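Local structure of DUF269-containing protein (Cyanothece sp. ATCC 51142, 3NJ2) at residues B[40-45]-B[57-62]; B[100-106]-B[161-165]. The protein is of unknown molecular function but belongs to the DUF269 family and is associated with nitrogen fixation in this cyanobacterium. All coordinates share one frame; numbering follows the deposited sequence.

Contact 1 of 2, residues B[40-45]-B[57-62]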
loop_
_atom_site.group_PDB
_atom_site.type_symbol
_atom_site.label_atom_id
_atom_site.label_comp_id
_atom_site.label_asym_id
_atom_site.label_seq_id
_atom_site.Cartn_x
_atom_site.Cartn_y
_atom_site.Cartn_z
ATOM N N LEU B 40 -4.440 20.316 -1.171
ATOM C CA LEU B 40 -5.456 19.401 -0.647
ATOM C C LEU B 40 -6.829 19.685 -1.281
ATOM O O LEU B 40 -7.559 18.752 -1.699
ATOM C CB LEU B 40 -5.529 19.538 0.870
ATOM C CG LEU B 40 -6.512 18.676 1.615
ATOM C CD1 LEU B 40 -6.296 17.153 1.276
ATOM C CD2 LEU B 40 -6.511 18.953 3.106
ATOM N N VAL B 41 -7.174 20.973 -1.362
ATOM C CA VAL B 41 -8.472 21.356 -2.048
ATOM C C VAL B 41 -8.513 20.835 -3.493
ATOM O O VAL B 41 -9.503 20.239 -3.966
ATOM C CB VAL B 41 -8.779 22.911 -2.052
ATOM C CG1 VAL B 41 -10.017 23.278 -2.883
ATOM C CG2 VAL B 41 -8.917 23.414 -0.660
ATOM N N GLN B 42 -7.424 21.025 -4.194
ATOM C CA GLN B 42 -7.314 20.492 -5.588
ATOM C C GLN B 42 -7.605 18.984 -5.672
ATOM O O GLN B 42 -8.354 18.488 -6.527
ATOM C CB GLN B 42 -5.976 20.814 -6.172
ATOM C CG GLN B 42 -5.763 20.291 -7.597
ATOM C CD GLN B 42 -4.298 20.484 -8.069
ATOM O OE1 GLN B 42 -3.381 20.802 -7.264
ATOM N NE2 GLN B 42 -4.067 20.242 -9.358
ATOM N N GLN B 43 -7.008 18.203 -4.760
ATOM C CA GLN B 43 -7.232 16.784 -4.800
ATOM C C GLN B 43 -8.678 16.426 -4.469
ATOM O O GLN B 43 -9.255 15.630 -5.117
ATOM C CB GLN B 43 -6.228 16.030 -3.855
ATOM C CG GLN B 43 -4.763 16.260 -4.307
ATOM C CD GLN B 43 -4.422 15.490 -5.604
ATOM O OE1 GLN B 43 -4.921 14.398 -5.824
ATOM N NE2 GLN B 43 -3.583 16.061 -6.423
ATOM N N ILE B 44 -9.253 17.049 -3.463
ATOM C CA ILE B 44 -10.644 16.748 -3.029
ATOM C C ILE B 44 -11.580 16.980 -4.255
ATOM O O ILE B 44 -12.477 16.165 -4.551
ATOM C CB ILE B 44 -11.123 17.572 -1.773
ATOM C CG1 ILE B 44 -10.374 17.149 -0.497
ATOM C CG2 ILE B 44 -12.614 17.302 -1.554
ATOM C CD1 ILE B 44 -10.755 15.702 -0.016
ATOM N N ARG B 45 -11.346 18.097 -4.959
ATOM C CA ARG B 45 -12.207 18.436 -6.120
ATOM C C ARG B 45 -12.020 17.514 -7.286
ATOM O O ARG B 45 -12.929 17.298 -8.121
ATOM C CB ARG B 45 -11.967 19.885 -6.556
ATOM C CG ARG B 45 -12.397 20.926 -5.427
ATOM C CD ARG B 45 -12.338 22.365 -5.963
ATOM N NE ARG B 45 -12.649 23.497 -5.064
ATOM C CZ ARG B 45 -13.881 23.830 -4.663
ATOM N NH1 ARG B 45 -14.916 23.163 -5.156
ATOM N NH2 ARG B 45 -14.009 24.784 -3.784
ATOM N N THR B 57 -17.256 26.874 -1.509
ATOM C CA THR B 57 -15.912 27.370 -1.287
ATOM C C THR B 57 -14.893 26.335 -0.934
ATOM O O THR B 57 -15.245 25.268 -0.381
ATOM C CB THR B 57 -15.839 28.461 -0.229
ATOM O OG1 THR B 57 -16.249 28.028 1.028
ATOM C CG2 THR B 57 -16.797 29.575 -0.576
ATOM N N ASP B 58 -13.643 26.715 -1.126
ATOM C CA ASP B 58 -12.547 25.861 -0.633
ATOM C C ASP B 58 -12.675 25.537 0.836
ATOM O O ASP B 58 -12.338 24.440 1.198
ATOM C CB ASP B 58 -11.179 26.507 -0.932
ATOM C CG ASP B 58 -10.891 26.679 -2.421
ATOM O OD1 ASP B 58 -11.534 26.133 -3.387
ATOM O OD2 ASP B 58 -9.831 27.368 -2.644
ATOM N N GLU B 59 -13.074 26.488 1.659
ATOM C CA GLU B 59 -13.122 26.315 3.110
ATOM C C GLU B 59 -14.113 25.209 3.414
ATOM O O GLU B 59 -13.907 24.330 4.312
ATOM C CB GLU B 59 -13.603 27.661 3.728
ATOM C CG GLU B 59 -12.485 28.692 3.667
ATOM C CD GLU B 59 -12.247 29.418 2.294
ATOM O OE1 GLU B 59 -13.093 29.447 1.388
ATOM O OE2 GLU B 59 -11.162 30.033 2.130
ATOM N N LEU B 60 -15.248 25.223 2.735
ATOM C CA LEU B 60 -16.254 24.208 3.007
ATOM C C LEU B 60 -15.779 22.818 2.581
ATOM O O LEU B 60 -16.059 21.759 3.261
ATOM C CB LEU B 60 -17.549 24.537 2.270
ATOM C CG LEU B 60 -18.767 23.805 2.758
ATOM C CD1 LEU B 60 -18.963 23.760 4.315
ATOM C CD2 LEU B 60 -20.065 24.372 2.029
ATOM N N VAL B 61 -15.074 22.772 1.466
ATOM C CA VAL B 61 -14.565 21.535 0.899
ATOM C C VAL B 61 -13.595 20.806 1.840
ATOM O O VAL B 61 -13.712 19.540 1.966
ATOM C CB VAL B 61 -14.056 21.760 -0.554
ATOM C CG1 VAL B 61 -13.251 20.533 -1.038
ATOM C CG2 VAL B 61 -15.284 22.040 -1.468
ATOM N N ILE B 62 -12.814 21.586 2.582
ATOM C CA ILE B 62 -11.753 21.015 3.419
ATOM C C ILE B 62 -12.300 20.847 4.866
ATOM O O ILE B 62 -11.608 20.263 5.679
ATOM C CB ILE B 62 -10.580 21.945 3.644
ATOM C CG1 ILE B 62 -10.061 22.652 2.423
ATOM C CG2 ILE B 62 -9.385 21.155 4.204
ATOM C CD1 ILE B 62 -8.650 23.286 2.809
HETATM O O HOH W 1 -10.697 26.064 -5.741
#
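Val41 and Asp58 have the nearest CA atoms, 6.2 Å apart, where the axes of helices 40-45 and 58-62 pass 9.7 Å apart at 73°, a steep crossing. Val41 divides its two methyls between partners: Val41 CG1 lies against the Asp58 carboxylate, 3.3 Å from OD1, while Val41 CG2 presses on Ile62 CG1 at 3.4 Å, closer than carbons normally pack. Ile44 and Val61 run alongside one another in opposite senses; a chi1 of -69° turns Ile44 CG1 beside the backbone N and leaves CG2 to face Val61 CG1 at a similarly tight 3.3 Å. The polar border is a salt bridge. Arg45 NH2 donates to Asp58 OD1 at 2.8 Å; OD1 lies close to the guanidinium plane and accepts with its anti lone pair, although the carboxylate plane is turned 52° from the guanidinium. NE adds a weak bond to the same oxygen. Val61 CG2 covers one guanidinium face, and bonds from NH1 to Tyr53 O and from NH2 to Trp56 O help fix the group's rotation. Gln38 NE2 grips Asp58 OD2, which leaves both carboxylate oxygens hydrogen-bonded. The contact therefore joins helix 35-46 to the short helix 58-62, with Val31 of helix 24-33 touching Asp58 and Ile62, Leu150 of helix 147-167 meeting Leu40 and Ile62, and helix 83-104 packing on Leu40 and Ile44.

Contact 2 of 2, residues B[100-106]-B[161-165]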
loop_
_atom_site.group_PDB
_atom_site.type_symbol
_atom_site.label_atom_id
_atom_site.label_comp_id
_atom_site.label_asym_id
_atom_site.label_seq_id
_atom_site.Cartn_x
_atom_site.Cartn_y
_atom_site.Cartn_z
ATOM N N ILE B 100 5.467 17.249 -3.451
ATOM C CA ILE B 100 6.788 16.623 -3.670
ATOM C C ILE B 100 7.104 16.621 -5.152
ATOM O O ILE B 100 8.188 17.029 -5.538
ATOM C CB ILE B 100 6.809 15.216 -3.029
ATOM C CG1 ILE B 100 6.692 15.391 -1.547
ATOM C CG2 ILE B 100 8.167 14.533 -3.396
ATOM C CD1 ILE B 100 6.433 13.990 -0.860
ATOM N N GLU B 101 6.152 16.211 -5.987
ATOM C CA GLU B 101 6.332 16.165 -7.412
ATOM C C GLU B 101 6.563 17.578 -7.966
ATOM O O GLU B 101 7.493 17.766 -8.762
ATOM C CB GLU B 101 5.068 15.500 -8.008
ATOM C CG GLU B 101 5.188 15.046 -9.448
ATOM C CD GLU B 101 4.035 14.075 -9.854
ATOM O OE1 GLU B 101 3.613 13.071 -9.142
ATOM O OE2 GLU B 101 3.535 14.317 -10.994
ATOM N N LYS B 102 5.790 18.587 -7.535
ATOM C CA LYS B 102 5.959 19.990 -8.019
ATOM C C LYS B 102 7.348 20.526 -7.698
ATOM O O LYS B 102 7.995 21.226 -8.523
ATOM C CB LYS B 102 4.920 20.912 -7.356
ATOM C CG LYS B 102 3.579 20.796 -8.010
ATOM C CD LYS B 102 2.725 21.929 -7.596
ATOM C CE LYS B 102 1.639 22.136 -8.638
ATOM N NZ LYS B 102 0.452 22.659 -7.938
ATOM N N GLU B 103 7.848 20.284 -6.512
ATOM C CA GLU B 103 9.080 20.940 -6.073
ATOM C C GLU B 103 10.317 20.174 -6.494
ATOM O O GLU B 103 11.397 20.753 -6.566
ATOM C CB GLU B 103 9.037 21.106 -4.532
ATOM C CG GLU B 103 7.946 22.054 -3.978
ATOM C CD GLU B 103 8.342 23.523 -4.068
ATOM O OE1 GLU B 103 8.751 24.071 -3.014
ATOM O OE2 GLU B 103 8.371 24.018 -5.247
ATOM N N THR B 104 10.182 18.876 -6.743
ATOM C CA THR B 104 11.380 18.067 -7.108
ATOM C C THR B 104 11.406 17.488 -8.546
ATOM O O THR B 104 12.440 17.042 -9.028
ATOM C CB THR B 104 11.538 16.839 -6.154
ATOM O OG1 THR B 104 10.459 15.915 -6.393
ATOM C CG2 THR B 104 11.648 17.283 -4.726
ATOM N N GLY B 105 10.258 17.427 -9.226
ATOM C CA GLY B 105 10.155 16.763 -10.493
ATOM C C GLY B 105 9.940 15.278 -10.420
ATOM O O GLY B 105 9.628 14.623 -11.452
ATOM N N LEU B 106 10.016 14.731 -9.189
ATOM C CA LEU B 106 9.893 13.233 -9.042
ATOM C C LEU B 106 8.406 12.791 -9.173
ATOM O O LEU B 106 7.583 13.225 -8.406
ATOM C CB LEU B 106 10.429 12.774 -7.651
ATOM C CG LEU B 106 10.346 11.243 -7.540
ATOM C CD1 LEU B 106 11.287 10.431 -8.514
ATOM C CD2 LEU B 106 10.755 10.858 -6.139
ATOM N N GLY B 161 9.489 14.759 2.682
ATOM C CA GLY B 161 9.612 14.017 1.458
ATOM C C GLY B 161 10.540 14.635 0.463
ATOM O O GLY B 161 11.340 13.982 -0.168
ATOM N N ILE B 162 10.416 15.959 0.338
ATOM C CA ILE B 162 11.318 16.732 -0.504
ATOM C C ILE B 162 12.781 16.548 -0.090
ATOM O O ILE B 162 13.602 16.368 -0.979
ATOM C CB ILE B 162 10.892 18.219 -0.585
ATOM C CG1 ILE B 162 9.611 18.279 -1.404
ATOM C CG2 ILE B 162 11.958 19.072 -1.304
ATOM C CD1 ILE B 162 8.759 19.544 -1.118
ATOM N N GLU B 163 13.024 16.616 1.202
ATOM C CA GLU B 163 14.414 16.430 1.723
ATOM C C GLU B 163 14.929 15.056 1.334
ATOM O O GLU B 163 16.098 14.890 0.904
ATOM C CB GLU B 163 14.459 16.623 3.198
ATOM C CG GLU B 163 14.346 18.063 3.739
ATOM C CD GLU B 163 14.176 18.056 5.277
ATOM O OE1 GLU B 163 14.198 16.941 5.936
ATOM O OE2 GLU B 163 14.007 19.174 5.840
ATOM N N LEU B 164 14.051 14.050 1.351
ATOM C CA LEU B 164 14.489 12.717 0.957
ATOM C C LEU B 164 14.863 12.610 -0.495
ATOM O O LEU B 164 15.889 12.035 -0.793
ATOM C CB LEU B 164 13.409 11.658 1.329
ATOM C CG LEU B 164 13.297 11.299 2.786
ATOM C CD1 LEU B 164 11.995 10.479 3.023
ATOM C CD2 LEU B 164 14.512 10.566 3.244
ATOM N N VAL B 165 14.058 13.176 -1.392
ATOM C CA VAL B 165 14.391 13.155 -2.815
ATOM C C VAL B 165 15.744 13.898 -3.034
ATOM O O VAL B 165 16.594 13.394 -3.782
ATOM C CB VAL B 165 13.344 13.873 -3.672
ATOM C CG1 VAL B 165 13.705 13.826 -5.201
ATOM C CG2 VAL B 165 11.987 13.288 -3.461
#
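A helix-helix packing joins the C-terminal end of helix 83-104, with the turn that follows it, to helix 147-167; the local axes approach to 9.8 Å at 45°, and the contact across them is apolar. Ile100 and Ile162 have the nearest CA atoms, 5.5 Å apart, and their side chains lie alongside each other, pointing opposite ways. Gly161 gives room for the end of Ile100, whose CD1 rests 3.9 Å from the glycine CA. Ile162 CD1 extends instead to the Glu103 stem, 3.8 Å from CB, whereas the Glu103 carboxylate turns away because its chain bends at chi2 (-81°). Val165 occupies the other end of the interface: its CG1 meets Thr104 CB tip to tip, and Val165 CG2 touches Leu106 CD2 at 3.8 Å and Ile100 CG2 at 4.0 Å. The methyl and CB of Thr104 carry most of its contact, while the hydroxyl bonds to the end of its own helix. With chi1 at 68°, OG1 donates to Ile100 O at 2.7 Å, approaching from the face of that carbonyl opposite Thr104 N, which also binds it. The same OG1 accepts from Leu106 N at 3.1 Å, an ST turn spanning Gly105, the first residue past the helix, with positive phi. Val131 of strand 129-136 touches both Ile100 and Val165, and the nearby Leu164 packs on Lys128 of the second subunit.

In the fold
Both segments of contact 1 precede those of contact 2, so the two follow in series along the chain. Their centres are 22 Å apart and their nearest atoms about 4 Å, without touching. Helices 83-104 and 147-167 relate them: at contact 2 they pack directly on each other, while farther back along their lengths both also touch the residues of contact 1, which lies 11 Å from the chain centre against 16 Å for contact 2. In sequence, all three strands of the antiparallel sheet fall between the two segments of contact 2. The two long helices thus connect the early helices 35-46 and 58-62 with the part of this DUF269 protein that holds the sheet.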